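Local coordinates for protein beta-lactamase II (Erythrobacter litoralis, PDB 6V72) that probably hydrolyses beta-lactams to substituted beta-amino acids, as a zinc-dependent class B metallo-beta-lactamase, at residues 91-96 / 168-173; 182-187 / 224-229; 192-197 / 236-241. All coordinates share one frame; numbering follows the deposited sequence. Where two conformers were deposited one is given.

Contact 1: residues 91-96 / 168-173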
ATOM      1  N   ALA A  91     -25.847 -11.285  17.674  1.00 16.91           N
ATOM      2  CA  ALA A  91     -25.004 -11.981  16.713  1.00 14.28           C
ATOM      3  C   ALA A  91     -24.074 -10.964  16.088  1.00 13.35           C
ATOM      4  O   ALA A  91     -24.376  -9.774  16.046  1.00 14.76           O
ATOM      5  CB  ALA A  91     -25.815 -12.682  15.619  1.00 14.89           C
ATOM      6  N   ALA A  92     -22.939 -11.450  15.594  1.00 13.29           N
ATOM      7  CA  ALA A  92     -21.941 -10.595  14.966  1.00 12.99           C
ATOM      8  C   ALA A  92     -21.339 -11.337  13.789  1.00 12.06           C
ATOM      9  O   ALA A  92     -21.211 -12.562  13.811  1.00 14.30           O
ATOM     10  CB  ALA A  92     -20.812 -10.207  15.928  1.00 14.70           C
ATOM     11  N   VAL A  93     -20.938 -10.586  12.778  1.00 11.70           N
ATOM     12  CA  VAL A  93     -20.245 -11.147  11.627  1.00 10.20           C
ATOM     13  C   VAL A  93     -19.025 -10.277  11.382  1.00 11.37           C
ATOM     14  O   VAL A  93     -19.094  -9.048  11.515  1.00 12.84           O
ATOM     15  CB  VAL A  93     -21.153 -11.246  10.369  1.00 12.13           C
ATOM     16  CG1 VAL A  93     -21.740  -9.883   9.957  1.00 13.46           C
ATOM     17  CG2 VAL A  93     -20.369 -11.861   9.201  1.00 14.15           C
ATOM     18  N   VAL A  94     -17.889 -10.908  11.097  1.00 12.16           N
ATOM     19  CA  VAL A  94     -16.680 -10.171  10.738  1.00 13.42           C
ATOM     20  C   VAL A  94     -16.400 -10.367   9.257  1.00 12.79           C
ATOM     21  O   VAL A  94     -16.634 -11.450   8.698  1.00 15.45           O
ATOM     22  CB  VAL A  94     -15.466 -10.571  11.590  1.00 16.08           C
ATOM     23  CG1 VAL A  94     -15.739 -10.242  13.047  1.00 17.01           C
ATOM     24  CG2 VAL A  94     -15.142 -12.046  11.408  1.00 19.51           C
ATOM     25  N   THR A  95     -15.943  -9.303   8.611  1.00 12.03           N
ATOM     26  CA  THR A  95     -15.781  -9.363   7.167  1.00 12.48           C
ATOM     27  C   THR A  95     -14.376  -9.759   6.744  1.00 11.24           C
ATOM     28  O   THR A  95     -14.163 -10.037   5.563  1.00 15.26           O
ATOM     29  CB  THR A  95     -16.140  -8.023   6.516  1.00 14.95           C
ATOM     30  OG1 THR A  95     -15.297  -6.972   7.024  1.00 14.55           O
ATOM     31  CG2 THR A  95     -17.604  -7.676   6.795  1.00 21.26           C
ATOM     32  N   HIS A  96     -13.430  -9.823   7.673  1.00 14.01           N
ATOM     33  CA  HIS A  96     -12.071 -10.229   7.350  1.00 19.11           C
ATOM     34  C   HIS A  96     -11.405 -10.629   8.651  1.00 21.47           C
ATOM     35  O   HIS A  96     -11.839 -10.217   9.732  1.00 24.27           O
ATOM     36  CB  HIS A  96     -11.298  -9.081   6.700  1.00 24.31           C
ATOM     37  CG  HIS A  96     -11.330  -7.824   7.517  1.00 33.17           C
ATOM     38  ND1 HIS A  96     -12.330  -6.884   7.396  1.00 37.10           N
ATOM     39  CD2 HIS A  96     -10.498  -7.366   8.485  1.00 37.97           C
ATOM     40  CE1 HIS A  96     -12.113  -5.899   8.251  1.00 40.43           C
ATOM     41  NE2 HIS A  96     -11.009  -6.165   8.924  1.00 38.76           N
ATOM     42  N   ASP A 168     -10.361 -14.422   1.799  1.00 15.50           N
ATOM     43  CA  ASP A 168     -11.663 -14.811   2.314  1.00 17.48           C
ATOM     44  C   ASP A 168     -12.505 -13.609   2.744  1.00 14.87           C
ATOM     45  O   ASP A 168     -13.480 -13.778   3.487  1.00 17.67           O
ATOM     46  CB  ASP A 168     -11.475 -15.801   3.462  1.00 20.03           C
ATOM     47  CG  ASP A 168     -10.599 -17.020   3.062  1.00 24.06           C
ATOM     48  OD1 ASP A 168     -10.859 -17.661   2.005  1.00 25.42           O
ATOM     49  OD2 ASP A 168      -9.633 -17.326   3.799  1.00 28.55           O
ATOM     50  N   ASN A 169     -12.183 -12.401   2.272  1.00 12.63           N
ATOM     51  CA  ASN A 169     -12.993 -11.242   2.643  1.00 12.02           C
ATOM     52  C   ASN A 169     -14.441 -11.396   2.190  1.00 12.64           C
ATOM     53  O   ASN A 169     -14.716 -11.933   1.115  1.00 12.92           O
ATOM     54  CB  ASN A 169     -12.374  -9.935   2.090  1.00 12.41           C
ATOM     55  CG  ASN A 169     -12.030  -9.956   0.595  1.00 24.44           C
ATOM     56  OD1 ASN A 169     -12.601 -10.708  -0.206  1.00 31.77           O
ATOM     57  ND2 ASN A 169     -11.128  -9.079   0.221  1.00 27.15           N
ATOM     58  N   ILE A 170     -15.382 -10.948   3.035  1.00 10.89           N
ATOM     59  CA  ILE A 170     -16.797 -10.981   2.676  1.00 10.04           C
ATOM     60  C   ILE A 170     -17.400  -9.581   2.785  1.00 11.09           C
ATOM     61  O   ILE A 170     -16.783  -8.640   3.276  1.00 13.37           O
ATOM     62  CB  ILE A 170     -17.601 -11.997   3.515  1.00 10.00           C
ATOM     63  CG1 ILE A 170     -17.604 -11.595   4.997  1.00 10.73           C
ATOM     64  CG2 ILE A 170     -17.039 -13.423   3.317  1.00 12.77           C
ATOM     65  CD1 ILE A 170     -18.542 -12.489   5.862  1.00 13.47           C
ATOM     66  N   THR A 171     -18.627  -9.455   2.280  1.00 10.28           N
ATOM     67  CA  THR A 171     -19.346  -8.186   2.241  1.00 11.35           C
ATOM     68  C   THR A 171     -20.768  -8.412   2.736  1.00 11.98           C
ATOM     69  O   THR A 171     -21.255  -9.549   2.790  1.00 13.12           O
ATOM     70  CB  THR A 171     -19.375  -7.604   0.823  1.00 13.35           C
ATOM     71  OG1 THR A 171     -20.105  -8.490  -0.037  1.00 13.64           O
ATOM     72  CG2 THR A 171     -17.952  -7.419   0.280  1.00 15.62           C
ATOM     73  N   VAL A 172     -21.445  -7.325   3.124  1.00 13.74           N
ATOM     74  CA  VAL A 172     -22.835  -7.429   3.560  1.00 13.16           C
ATOM     75  C   VAL A 172     -23.643  -6.298   2.944  1.00 13.67           C
ATOM     76  O   VAL A 172     -23.122  -5.224   2.634  1.00 14.77           O
ATOM     77  CB  VAL A 172     -22.969  -7.439   5.101  1.00 15.69           C
ATOM     78  CG1 VAL A 172     -22.122  -8.556   5.709  1.00 18.22           C
ATOM     79  CG2 VAL A 172     -22.550  -6.091   5.659  1.00 15.22           C
ATOM     80  N   GLY A 173     -24.934  -6.541   2.760  1.00 13.01           N
ATOM     81  CA  GLY A 173     -25.796  -5.532   2.194  1.00 14.08           C
ATOM     82  C   GLY A 173     -27.140  -5.518   2.892  1.00 13.01           C
ATOM     83  O   GLY A 173     -27.563  -6.501   3.510  1.00 14.56           O
TER
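Two torsions of Ile-170 lay its side chain against 91-96: chi1 of 64° sets CG1 between the backbone N and the carbonyl carbon, and chi2 of 173° then extends the chain along the backbone of Val-94 and Thr-95. CG1 consequently lies 3.6 Å from Thr-95 CA, while the terminal CD1 reaches to 3.9 Å from Val-93 CG2. The two side chains cross obliquely, and CD1 also packs on the carbonyl oxygen of Val-94. Farther along the strand, Val-93 CG1 and Val-172 CG1 make a more distant apolar contact, at 4.5 Å.

The polar link is a single backbone bond. Ile-170 N donates to Thr-95 O over 3.0 Å with an N-H...O angle of 167°. Asn-169 CA adds a CH...O contact to the same oxygen at 3.4 Å, and Thr-95 CB rests on Ile-170 O, also at 3.4 Å.

Thr-95 holds the adjoining histidine as well. Its OG1 accepts from His-96 ND1 at 3.0 Å, somewhat tilted from the imidazole plane, and is hydrogen-bonded to Asp-66 OD2, so a carboxylate in the second shell helps set the ring. Phe-181 and Ile-137 cover the apolar part. The contact lies in the region where strand 89-93 runs into the loop carrying zinc ligands, between the two sheets of the metallo-beta-lactamase fold; the HxHxD zinc-binding motif begins here with His-96, a zinc ligand lacking its metal in this model.

Contact 2: residues 182-187 / 224-229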
ATOM      1  N   GLY A 182     -18.647  -2.813   1.960  1.00 13.11           N
ATOM      2  CA  GLY A 182     -17.599  -3.510   1.254  1.00 13.85           C
ATOM      3  C   GLY A 182     -16.433  -3.942   2.101  1.00 14.26           C
ATOM      4  O   GLY A 182     -15.468  -4.479   1.562  1.00 16.75           O
ATOM      5  N   GLY A 183     -16.480  -3.743   3.413  1.00 14.36           N
ATOM      6  CA  GLY A 183     -15.361  -4.161   4.242  1.00 14.94           C
ATOM      7  C   GLY A 183     -14.051  -3.502   3.832  1.00 16.86           C
ATOM      8  O   GLY A 183     -14.003  -2.329   3.475  1.00 16.85           O
ATOM      9  N   CYS A 184     -12.959  -4.264   3.896  1.00 16.54           N
ATOM     10  CA  CYS A 184     -11.653  -3.732   3.538  1.00 17.90           C
ATOM     11  C   CYS A 184     -11.366  -3.813   2.053  1.00 16.42           C
ATOM     12  O   CYS A 184     -10.313  -3.339   1.620  1.00 20.29           O
ATOM     13  CB  CYS A 184     -10.544  -4.454   4.289  1.00 24.72           C
ATOM     14  SG  CYS A 184     -10.361  -3.937   6.042  1.00 33.08           S
HETATM   15  N   MSE A 185     -12.277  -4.371   1.275  0.60 14.66           N
HETATM   16  CA  MSE A 185     -12.048  -4.542  -0.136  0.60 15.14           C
HETATM   17  C   MSE A 185     -12.299  -3.249  -0.918  0.60 12.35           C
HETATM   18  O   MSE A 185     -11.628  -2.978  -1.914  0.60 13.42           O
HETATM   19  CB  MSE A 185     -12.937  -5.667  -0.622  0.60 21.59           C
HETATM   20  CG  MSE A 185     -13.086  -5.808  -2.086  0.60 31.17           C
HETATM   21 SE   MSE A 185     -14.255  -7.348  -2.268  0.60 42.76          SE
HETATM   22  CE  MSE A 185     -14.513  -7.835  -0.398  0.60 42.81           C
ATOM     23  N   ILE A 186     -13.264  -2.452  -0.451  1.00 13.60           N
ATOM     24  CA  ILE A 186     -13.694  -1.238  -1.140  1.00 13.36           C
ATOM     25  C   ILE A 186     -12.994  -0.050  -0.510  1.00 12.38           C
ATOM     26  O   ILE A 186     -12.933   0.067   0.732  1.00 15.56           O
ATOM     27  CB  ILE A 186     -15.227  -1.086  -1.083  1.00 14.34           C
ATOM     28  CG1 ILE A 186     -15.900  -2.282  -1.765  1.00 14.66           C
ATOM     29  CG2 ILE A 186     -15.697   0.230  -1.740  1.00 16.57           C
ATOM     30  CD1 ILE A 186     -15.632  -2.380  -3.281  1.00 16.91           C
ATOM     31  N   LYS A 187     -12.433   0.806  -1.362  1.00 13.37           N
ATOM     32  CA  LYS A 187     -11.728   2.020  -0.985  1.00 15.16           C
ATOM     33  C   LYS A 187     -12.489   3.232  -1.490  1.00 16.91           C
ATOM     34  O   LYS A 187     -13.417   3.123  -2.295  1.00 15.06           O
ATOM     35  CB  LYS A 187     -10.317   2.051  -1.578  1.00 19.89           C
ATOM     36  CG  LYS A 187      -9.485   0.835  -1.351  1.00 25.19           C
ATOM     37  CD  LYS A 187      -9.458   0.398   0.091  1.00 26.82           C
ATOM     38  CE  LYS A 187      -8.386  -0.645   0.232  1.00 32.06           C
ATOM     39  NZ  LYS A 187      -8.491  -1.399   1.495  1.00 33.90           N
HETATM   40  N   MSE A 224     -17.654   1.319   3.968  1.00 14.65           N
HETATM   41  CA  MSE A 224     -16.430   0.515   3.920  1.00 13.67           C
HETATM   42  C   MSE A 224     -15.605   0.667   5.183  1.00 13.29           C
HETATM   43  O   MSE A 224     -15.932   1.504   6.026  1.00 14.04           O
HETATM   44  CB  MSE A 224     -15.598   0.870   2.679  1.00 17.74           C
HETATM   45  CG  MSE A 224     -14.970   2.263   2.727  1.00 18.34           C
HETATM   46 SE   MSE A 224     -14.922   3.075   0.954  0.71 21.33          SE
HETATM   47  CE  MSE A 224     -16.770   3.738   0.961  0.95 22.22           C
ATOM     48  N   SER A 225     -14.541  -0.139   5.324  1.00 16.81           N
ATOM     49  CA  SER A 225     -13.878  -0.256   6.625  1.00 15.12           C
ATOM     50  C   SER A 225     -13.079   0.981   7.001  1.00 14.39           C
ATOM     51  O   SER A 225     -13.012   1.321   8.184  1.00 15.73           O
ATOM     52  CB  SER A 225     -12.969  -1.480   6.667  1.00 16.20           C
ATOM     53  OG  SER A 225     -13.745  -2.674   6.708  1.00 17.32           O
ATOM     54  N   HIS A 226     -12.469   1.681   6.043  1.00 16.93           N
ATOM     55  CA  HIS A 226     -11.502   2.692   6.455  1.00 17.10           C
ATOM     56  C   HIS A 226     -11.735   4.059   5.822  1.00 16.97           C
ATOM     57  O   HIS A 226     -10.827   4.905   5.823  1.00 21.16           O
ATOM     58  CB  HIS A 226     -10.090   2.177   6.191  1.00 20.28           C
ATOM     59  CG  HIS A 226      -9.767   0.958   6.990  1.00 20.60           C
ATOM     60  ND1 HIS A 226      -9.702   0.976   8.368  1.00 20.68           N
ATOM     61  CD2 HIS A 226      -9.541  -0.323   6.619  1.00 22.92           C
ATOM     62  CE1 HIS A 226      -9.417  -0.238   8.808  1.00 22.98           C
ATOM     63  NE2 HIS A 226      -9.315  -1.044   7.766  1.00 25.48           N
ATOM     64  N   SER A 227     -12.923   4.299   5.283  0.64 18.34           N
ATOM     65  CA  SER A 227     -13.308   5.583   4.724  0.64 17.83           C
ATOM     66  C   SER A 227     -14.783   5.805   5.026  0.64 18.29           C
ATOM     67  O   SER A 227     -15.523   4.847   5.243  0.64 16.30           O
ATOM     68  CB  SER A 227     -13.064   5.639   3.207  0.64 20.35           C
ATOM     69  OG  SER A 227     -11.686   5.575   2.905  0.64 22.36           O
ATOM     70  N   PRO A 228     -15.228   7.056   5.065  1.00 19.48           N
ATOM     71  CA  PRO A 228     -16.658   7.328   5.341  1.00 19.83           C
ATOM     72  C   PRO A 228     -17.559   6.925   4.185  1.00 17.56           C
ATOM     73  O   PRO A 228     -17.101   6.740   3.045  1.00 18.32           O
ATOM     74  CB  PRO A 228     -16.691   8.847   5.580  1.00 23.65           C
ATOM     75  CG  PRO A 228     -15.405   9.358   5.095  1.00 25.83           C
ATOM     76  CD  PRO A 228     -14.402   8.271   5.109  1.00 20.94           C
ATOM     77  N   PRO A 229     -18.858   6.768   4.438  1.00 19.37           N
ATOM     78  CA  PRO A 229     -19.768   6.314   3.380  1.00 18.79           C
ATOM     79  C   PRO A 229     -19.867   7.324   2.255  1.00 17.57           C
ATOM     80  O   PRO A 229     -19.797   8.540   2.456  1.00 22.10           O
ATOM     81  CB  PRO A 229     -21.123   6.173   4.083  1.00 22.42           C
ATOM     82  CG  PRO A 229     -20.870   6.322   5.520  1.00 24.72           C
ATOM     83  CD  PRO A 229     -19.536   6.949   5.731  1.00 19.66           C
TER
HETATM   84  O   HOH W   1     -11.897   0.715   3.223  1.00 23.64           O
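Ser-225 N donates to Gly-183 O across two loops that leave adjacent parallel strands, 179-181 and 221-223, in the second sheet of the metallo-beta-lactamase fold. The bond measures 2.9 Å with an angle of 153° at the hydrogen, and the donor stands well above the carbonyl plane. Close packing continues at Met-224. This selenomethionine has CG between its backbone N and carbonyl carbon (chi1 69°), and further bends in the chain carry the selenium to the backbone of Lys-187. Its CB is 3.4 Å from Ile-186 O and its SE is 3.5 Å from Lys-187 C; Ile-186 CG2 meets the same SE at 4.0 Å, the two side chains crossing at about a right angle. Ala-234 of helix 233-243 touches both residues.

Toward the metal site, by contrast, His-226 and Lys-187 are partly exposed, and a water enters between the segments. Cys-184 SG approaches His-226 NE2 at 3.5 Å, obliquely to the ring, while Ser-225 CB sits over one imidazole face near its rim. Cys-184 and His-226 are zinc ligands of this protein, though no zinc is present here, and His-226 ND1 is bonded to Pro-50 O. The water donates to Ile-186 O at 2.8 Å and accepts from His-226 N at 3.0 Å. Lys-187 folds back along its own loop, where NZ donates to Cys-184 O at 2.7 Å, tilted 20° from the carbonyl plane.

Contact 3: residues 192-197 / 236-241. With CA (calcium ion), chain B.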
ATOM      1  N   SER A 192      -6.140   6.645  -4.386  1.00 23.02           N
ATOM      2  CA  SER A 192      -5.119   6.466  -5.409  1.00 23.60           C
ATOM      3  C   SER A 192      -4.387   5.147  -5.278  1.00 21.42           C
ATOM      4  O   SER A 192      -3.510   4.863  -6.095  1.00 22.73           O
ATOM      5  CB  SER A 192      -4.111   7.623  -5.379  1.00 26.22           C
ATOM      6  OG  SER A 192      -3.536   7.771  -4.092  1.00 30.83           O
ATOM      7  N   ASN A 193      -4.731   4.322  -4.292  1.00 20.32           N
ATOM      8  CA  ASN A 193      -4.139   2.999  -4.190  1.00 20.12           C
ATOM      9  C   ASN A 193      -5.070   2.134  -3.351  1.00 18.72           C
ATOM     10  O   ASN A 193      -6.039   2.627  -2.766  1.00 18.40           O
ATOM     11  CB  ASN A 193      -2.721   3.067  -3.609  1.00 22.88           C
ATOM     12  CG  ASN A 193      -2.701   3.558  -2.194  1.00 27.41           C
ATOM     13  OD1 ASN A 193      -3.201   2.889  -1.293  1.00 29.15           O
ATOM     14  ND2 ASN A 193      -2.103   4.731  -1.975  1.00 32.41           N
ATOM     15  N   LEU A 194      -4.772   0.830  -3.312  1.00 18.31           N
ATOM     16  CA  LEU A 194      -5.585  -0.146  -2.598  1.00 16.77           C
ATOM     17  C   LEU A 194      -5.009  -0.478  -1.233  1.00 18.78           C
ATOM     18  O   LEU A 194      -5.376  -1.501  -0.642  1.00 21.52           O
ATOM     19  CB  LEU A 194      -5.743  -1.422  -3.426  1.00 15.59           C
ATOM     20  CG  LEU A 194      -6.563  -1.238  -4.701  1.00 15.28           C
ATOM     21  CD1 LEU A 194      -6.461  -2.472  -5.584  1.00 15.14           C
ATOM     22  CD2 LEU A 194      -8.013  -0.919  -4.355  1.00 16.77           C
ATOM     23  N   GLY A 195      -4.113   0.364  -0.732  1.00 20.87           N
ATOM     24  CA  GLY A 195      -3.558   0.142   0.574  1.00 23.59           C
ATOM     25  C   GLY A 195      -2.624  -1.038   0.559  1.00 25.81           C
ATOM     26  O   GLY A 195      -1.874  -1.279  -0.401  1.00 26.08           O
ATOM     27  N   ASN A 196      -2.680  -1.786   1.657  1.00 28.84           N
ATOM     28  CA  ASN A 196      -1.799  -2.913   1.903  1.00 27.99           C
ATOM     29  C   ASN A 196      -2.331  -4.151   1.189  1.00 23.15           C
ATOM     30  O   ASN A 196      -3.385  -4.699   1.567  1.00 26.64           O
ATOM     31  CB  ASN A 196      -1.679  -3.143   3.405  1.00 32.33           C
ATOM     32  CG  ASN A 196      -0.602  -4.116   3.732  1.00 31.83           C
ATOM     33  OD1 ASN A 196      -0.378  -5.039   2.977  1.00 29.62           O
ATOM     34  ND2 ASN A 196       0.094  -3.912   4.853  1.00 36.87           N
ATOM     35  N   LEU A 197      -1.590  -4.595   0.165  1.00 19.20           N
ATOM     36  CA  LEU A 197      -1.893  -5.799  -0.596  1.00 18.59           C
ATOM     37  C   LEU A 197      -1.028  -6.983  -0.187  1.00 19.70           C
ATOM     38  O   LEU A 197      -0.908  -7.946  -0.951  1.00 20.27           O
ATOM     39  CB  LEU A 197      -1.739  -5.531  -2.093  1.00 18.57           C
ATOM     40  CG  LEU A 197      -2.678  -4.416  -2.533  1.00 18.27           C
ATOM     41  CD1 LEU A 197      -2.437  -4.101  -4.003  1.00 22.38           C
ATOM     42  CD2 LEU A 197      -4.148  -4.813  -2.309  1.00 21.89           C
ATOM     43  N   GLU A 236     -16.423   2.177  -8.334  1.00 13.91           N
ATOM     44  CA  GLU A 236     -15.801   2.475  -9.623  1.00 17.25           C
ATOM     45  C   GLU A 236     -14.301   2.684  -9.478  1.00 16.49           C
ATOM     46  O   GLU A 236     -13.510   2.152 -10.271  1.00 16.00           O
ATOM     47  CB  GLU A 236     -16.450   3.712 -10.240  1.00 20.39           C
ATOM     48  CG  GLU A 236     -15.816   4.149 -11.555  1.00 25.95           C
ATOM     49  CD  GLU A 236     -16.279   5.528 -12.008  1.00 32.34           C
ATOM     50  OE1 GLU A 236     -17.497   5.708 -12.232  1.00 35.50           O
ATOM     51  OE2 GLU A 236     -15.423   6.437 -12.133  1.00 37.36           O
ATOM     52  N   ARG A 237     -13.891   3.470  -8.476  1.00 15.81           N
ATOM     53  CA  ARG A 237     -12.473   3.718  -8.287  1.00 13.58           C
ATOM     54  C   ARG A 237     -11.757   2.461  -7.832  1.00 13.22           C
ATOM     55  O   ARG A 237     -10.667   2.168  -8.322  1.00 14.04           O
ATOM     56  CB  ARG A 237     -12.244   4.857  -7.290  1.00 13.98           C
ATOM     57  CG  ARG A 237     -10.785   5.109  -6.948  1.00 16.36           C
ATOM     58  CD  ARG A 237      -9.939   5.503  -8.159  1.00 17.28           C
ATOM     59  NE  ARG A 237     -10.481   6.628  -8.915  1.00 20.27           N
ATOM     60  CZ  ARG A 237     -10.227   7.910  -8.641  1.00 22.20           C
ATOM     61  NH1 ARG A 237     -10.761   8.880  -9.393  1.00 24.86           N
ATOM     62  NH2 ARG A 237      -9.445   8.233  -7.607  1.00 23.10           N
ATOM     63  N   THR A 238     -12.332   1.723  -6.871  1.00 13.15           N
ATOM     64  CA  THR A 238     -11.687   0.493  -6.431  1.00 12.45           C
ATOM     65  C   THR A 238     -11.477  -0.466  -7.599  1.00 13.53           C
ATOM     66  O   THR A 238     -10.402  -1.059  -7.735  1.00 13.88           O
ATOM     67  CB  THR A 238     -12.508  -0.182  -5.325  1.00 11.93           C
ATOM     68  OG1 THR A 238     -12.644   0.745  -4.233  1.00 12.77           O
ATOM     69  CG2 THR A 238     -11.797  -1.482  -4.859  1.00 13.22           C
ATOM     70  N   LEU A 239     -12.495  -0.615  -8.450  1.00 13.91           N
ATOM     71  CA  LEU A 239     -12.389  -1.473  -9.625  1.00 12.90           C
ATOM     72  C   LEU A 239     -11.279  -0.994 -10.555  1.00 13.21           C
ATOM     73  O   LEU A 239     -10.460  -1.793 -11.034  1.00 15.00           O
ATOM     74  CB  LEU A 239     -13.732  -1.480 -10.368  1.00 13.34           C
ATOM     75  CG  LEU A 239     -13.792  -2.375 -11.596  1.00 13.65           C
ATOM     76  CD1 LEU A 239     -13.287  -3.804 -11.281  1.00 14.01           C
ATOM     77  CD2 LEU A 239     -15.209  -2.394 -12.116  1.00 14.16           C
ATOM     78  N   ASP A 240     -11.236   0.311 -10.823  1.00 13.64           N
ATOM     79  CA  ASP A 240     -10.183   0.832 -11.694  1.00 13.76           C
ATOM     80  C   ASP A 240      -8.801   0.518 -11.124  1.00 13.70           C
ATOM     81  O   ASP A 240      -7.887   0.112 -11.858  1.00 15.86           O
ATOM     82  CB  ASP A 240     -10.333   2.342 -11.866  1.00 15.49           C
ATOM     83  CG  ASP A 240     -11.103   2.744 -13.133  1.00 16.02           C
ATOM     84  OD1 ASP A 240     -11.118   1.976 -14.132  1.00 17.42           O
ATOM     85  OD2 ASP A 240     -11.669   3.858 -13.133  1.00 18.14           O
ATOM     86  N   LEU A 241      -8.618   0.722  -9.817  1.00 14.16           N
ATOM     87  CA  LEU A 241      -7.322   0.422  -9.215  1.00 13.70           C
ATOM     88  C   LEU A 241      -7.008  -1.065  -9.310  1.00 15.16           C
ATOM     89  O   LEU A 241      -5.866  -1.454  -9.590  1.00 15.55           O
ATOM     90  CB  LEU A 241      -7.297   0.867  -7.750  1.00 15.36           C
ATOM     91  CG  LEU A 241      -7.349   2.370  -7.523  1.00 16.93           C
ATOM     92  CD1 LEU A 241      -7.574   2.657  -6.037  1.00 16.48           C
ATOM     93  CD2 LEU A 241      -6.045   3.018  -8.025  1.00 19.01           C
TER
HETATM   94 CA    CA B 301     -10.135   0.670 -15.797  1.00 16.86          CA
HETATM   95  O   HOH W   2      -8.118   0.704 -14.458  1.00 16.16           O
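Leu-241 and Leu-194 join the calcium-binding helix 233-243, the last helix of the metallo-beta-lactamase fold, to the loop that precedes helix 205-215. Their side chains slide past each other in opposite directions, with Leu-194 CG 3.8 Å from Leu-241 CB. One turn back along the helix, Thr-238 CG2 meets Leu-194 CD2 at 3.9 Å.

Leu-241 holds CG beside its backbone N (chi1 -68°), and chi2 of 170° then turns both methyls to the loop backbone: CD1 packs on Asn-193 O at 3.6 Å and CD2 on Ser-192 O at 3.7 Å. These are van der Waals contacts of methyls with carbonyl oxygens, not hydrogen bonds, and Asn-193 N is buried by the contact with no hydrogen-bonding partner. Asn-193 forms an Asx turn within the loop, in which Gly-195 N donates to Asn-193 OD1 at 2.7 Å and 148°, in the amide carbonyl plane and on a lone pair.

Tyr-205 of helix 205-215 packs on Leu-194, and in this two-chain assembly Phe-46 of the second subunit packs on Leu-241. Asp-240, beside Leu-241 in the sequence, binds the calcium ion through OD1 at 2.3 Å, together with Glu-243. A water 2.4 Å from the calcium ion completes a short bridge by donating to Asp-240 O at 2.7 Å.

In the fold
Contacts 1 and 2, with centres 12 Å apart, supply zinc ligands from three loops: His-96 CE1 lies 3.4 Å from Cys-184 SG, and His-226 borders the same site. Contact 2 is also continuous with contact 3, centred 11 Å away, through a probable hydrogen bond of 2.9 Å between Lys-187 N and Thr-238 OG1; their segments alternate along the chain. Contacts 1 and 3 do not touch, their nearest atoms being about 9 Å apart and their centres about 20 Å. Contact 2, with the zinc ligands Cys-184 and His-226, therefore lies between the other two and touches both, the zinc site on one side and the calcium-bearing helix on the other.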